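Local structure of dihydrodipicolinate synthase (Bacillus anthracis, 1XKY) at residues A132-T137 with E166-I171. The protein probably catalyses the condensation of pyruvate with aspartate semialdehyde that commits carbon to the diaminopimelate route of lysine biosynthesis. Residues are numbered along the deposited sequence; the frame is centred on the assembly and turned at random.
Sequences AIAEST and ENIVAI. With K (potassium ion), chain F.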
ATOM      1  N   ALA A 132      -9.033  29.320   7.214  1.00 16.02           N
ATOM      2  CA  ALA A 132      -8.758  30.187   8.363  1.00 16.05           C
ATOM      3  C   ALA A 132      -7.380  30.857   8.306  1.00 16.16           C
ATOM      4  O   ALA A 132      -7.240  32.028   8.664  1.00 16.06           O
ATOM      5  CB  ALA A 132      -8.899  29.401   9.663  1.00 16.12           C
ATOM      6  N   ILE A 133      -6.361  30.113   7.877  1.00 16.23           N
ATOM      7  CA  ILE A 133      -5.007  30.667   7.772  1.00 16.36           C
ATOM      8  C   ILE A 133      -4.974  31.700   6.650  1.00 16.66           C
ATOM      9  O   ILE A 133      -4.480  32.811   6.843  1.00 16.34           O
ATOM     10  CB  ILE A 133      -3.927  29.575   7.545  1.00 16.19           C
ATOM     11  CG1 ILE A 133      -3.932  28.560   8.687  1.00 15.88           C
ATOM     12  CG2 ILE A 133      -2.516  30.210   7.405  1.00 16.06           C
ATOM     13  CD1 ILE A 133      -3.338  27.221   8.298  1.00 15.95           C
ATOM     14  N   ALA A 134      -5.533  31.341   5.496  1.00 17.19           N
ATOM     15  CA  ALA A 134      -5.575  32.240   4.334  1.00 17.83           C
ATOM     16  C   ALA A 134      -6.283  33.564   4.658  1.00 18.64           C
ATOM     17  O   ALA A 134      -5.821  34.632   4.259  1.00 18.16           O
ATOM     18  CB  ALA A 134      -6.252  31.549   3.157  1.00 17.78           C
ATOM     19  N   GLU A 135      -7.402  33.471   5.380  1.00 19.62           N
ATOM     20  CA  GLU A 135      -8.165  34.646   5.839  1.00 20.73           C
ATOM     21  C   GLU A 135      -7.366  35.595   6.727  1.00 20.88           C
ATOM     22  O   GLU A 135      -7.681  36.777   6.824  1.00 20.66           O
ATOM     23  CB  GLU A 135      -9.404  34.203   6.619  1.00 21.13           C
ATOM     24  CG  GLU A 135     -10.578  33.879   5.741  1.00 24.26           C
ATOM     25  CD  GLU A 135     -11.770  33.319   6.491  1.00 27.20           C
ATOM     26  OE1 GLU A 135     -11.651  33.028   7.706  1.00 29.65           O
ATOM     27  OE2 GLU A 135     -12.833  33.161   5.847  1.00 30.41           O
ATOM     28  N   SER A 136      -6.352  35.058   7.393  1.00 21.26           N
ATOM     29  CA  SER A 136      -5.575  35.797   8.363  1.00 21.60           C
ATOM     30  C   SER A 136      -4.471  36.637   7.719  1.00 21.23           C
ATOM     31  O   SER A 136      -3.829  37.426   8.398  1.00 21.52           O
ATOM     32  CB  SER A 136      -4.972  34.817   9.380  1.00 21.64           C
ATOM     33  OG  SER A 136      -3.800  34.210   8.875  1.00 21.68           O
ATOM     34  N   THR A 137      -4.241  36.461   6.418  1.00 20.90           N
ATOM     35  CA  THR A 137      -3.154  37.164   5.735  1.00 20.83           C
ATOM     36  C   THR A 137      -3.590  37.703   4.378  1.00 20.44           C
ATOM     37  O   THR A 137      -4.375  37.067   3.680  1.00 20.22           O
ATOM     38  CB  THR A 137      -1.898  36.251   5.546  1.00 20.73           C
ATOM     39  OG1 THR A 137      -0.799  37.034   5.071  1.00 21.26           O
ATOM     40  CG2 THR A 137      -2.161  35.112   4.567  1.00 21.37           C
ATOM     41  N   GLU A 166      -9.757  33.834  -2.642  1.00 20.37           N
ATOM     42  CA  GLU A 166      -9.013  34.812  -3.435  1.00 21.12           C
ATOM     43  C   GLU A 166      -7.492  34.630  -3.370  1.00 20.16           C
ATOM     44  O   GLU A 166      -6.837  34.567  -4.409  1.00 19.85           O
ATOM     45  CB  GLU A 166      -9.400  36.235  -3.014  1.00 21.96           C
ATOM     46  CG  GLU A 166      -8.645  37.322  -3.744  1.00 26.01           C
ATOM     47  CD  GLU A 166      -9.161  38.715  -3.431  1.00 31.37           C
ATOM     48  OE1 GLU A 166      -9.171  39.550  -4.361  1.00 34.90           O
ATOM     49  OE2 GLU A 166      -9.554  38.979  -2.267  1.00 35.89           O
ATOM     50  N   ASN A 167      -6.935  34.527  -2.169  1.00 19.04           N
ATOM     51  CA  ASN A 167      -5.468  34.491  -2.022  1.00 18.49           C
ATOM     52  C   ASN A 167      -4.827  33.089  -2.005  1.00 17.97           C
ATOM     53  O   ASN A 167      -3.625  32.972  -1.775  1.00 18.00           O
ATOM     54  CB  ASN A 167      -5.023  35.309  -0.800  1.00 18.15           C
ATOM     55  CG  ASN A 167      -5.545  34.756   0.505  1.00 17.21           C
ATOM     56  OD1 ASN A 167      -6.624  34.167   0.553  1.00 19.00           O
ATOM     57  ND2 ASN A 167      -4.783  34.953   1.577  1.00 15.33           N
ATOM     58  N   ILE A 168      -5.610  32.038  -2.242  1.00 17.59           N
ATOM     59  CA  ILE A 168      -5.048  30.689  -2.421  1.00 17.31           C
ATOM     60  C   ILE A 168      -4.845  30.475  -3.923  1.00 17.26           C
ATOM     61  O   ILE A 168      -5.807  30.240  -4.671  1.00 17.04           O
ATOM     62  CB  ILE A 168      -5.925  29.575  -1.792  1.00 17.24           C
ATOM     63  CG1 ILE A 168      -6.173  29.875  -0.308  1.00 16.93           C
ATOM     64  CG2 ILE A 168      -5.230  28.215  -1.962  1.00 17.26           C
ATOM     65  CD1 ILE A 168      -6.976  28.832   0.451  1.00 16.90           C
ATOM     66  N   VAL A 169      -3.587  30.578  -4.352  1.00 16.72           N
ATOM     67  CA  VAL A 169      -3.244  30.767  -5.764  1.00 16.56           C
ATOM     68  C   VAL A 169      -2.498  29.605  -6.427  1.00 15.97           C
ATOM     69  O   VAL A 169      -2.350  29.583  -7.657  1.00 15.60           O
ATOM     70  CB  VAL A 169      -2.428  32.079  -5.965  1.00 16.56           C
ATOM     71  CG1 VAL A 169      -3.205  33.279  -5.459  1.00 17.26           C
ATOM     72  CG2 VAL A 169      -1.037  32.017  -5.286  1.00 16.55           C
ATOM     73  N   ALA A 170      -2.036  28.643  -5.633  1.00 15.49           N
ATOM     74  CA  ALA A 170      -1.226  27.549  -6.168  1.00 15.27           C
ATOM     75  C   ALA A 170      -1.176  26.359  -5.218  1.00 15.40           C
ATOM     76  O   ALA A 170      -1.553  26.471  -4.051  1.00 14.80           O
ATOM     77  CB  ALA A 170       0.189  28.036  -6.475  1.00 15.38           C
ATOM     78  N   ILE A 171      -0.721  25.222  -5.746  1.00 15.35           N
ATOM     79  CA  ILE A 171      -0.480  24.027  -4.947  1.00 15.76           C
ATOM     80  C   ILE A 171       0.830  23.365  -5.380  1.00 15.89           C
ATOM     81  O   ILE A 171       1.135  23.276  -6.577  1.00 16.08           O
ATOM     82  CB  ILE A 171      -1.674  23.027  -5.007  1.00 16.16           C
ATOM     83  CG1 ILE A 171      -1.411  21.794  -4.123  1.00 16.13           C
ATOM     84  CG2 ILE A 171      -1.983  22.625  -6.447  1.00 16.16           C
ATOM     85  CD1 ILE A 171      -2.662  21.017  -3.790  1.00 16.35           C
TER
HETATM   86  K     K F1807      -7.656  31.840  -5.861  1.00 17.72           K
HETATM   87  O   HOH W   1      -5.888  31.597  -8.181  1.00 24.73           O
HETATM   88  O   HOH W   2      -9.568  33.349  -6.854  1.00 23.77           O
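N167 reaches across to the C-terminal end of helix 123-135 and makes the one hydrogen bond between 132-137 and 166-171. Its ND2 donates to A134 O over 2.9 Å, with an N-H...O angle of 159°. The donor stands 35° above the carbonyl plane, although the oxygen lies close to the plane of the N167 amide. T137 N binds A134 O from the opposite face, at 3.2 Å, so a carbonyl of the last helical turn is gripped twice. The same ND2 also donates to L139 O, which fixes the rotation of the amide; T137 O, though near, is badly angled for a bond. A chi1 of 63°, with CG between the backbone N and carbonyl carbon, turns the N167 amide to the helix end, where ND2 meets A134 O.

Apolar packing is slight: A134 CB points at the strand and meets CG1 of I168 at 3.8 Å.

On the strand side, backbone oxygens face a potassium ion, bound by I168 O at 2.7 Å and more distantly by E166 O, with S163 O, I165 O and two waters completing the site. The contact thus ties an outer helix to the entry of strand 168-173, at the N-terminal end of the strands in a TIM barrel.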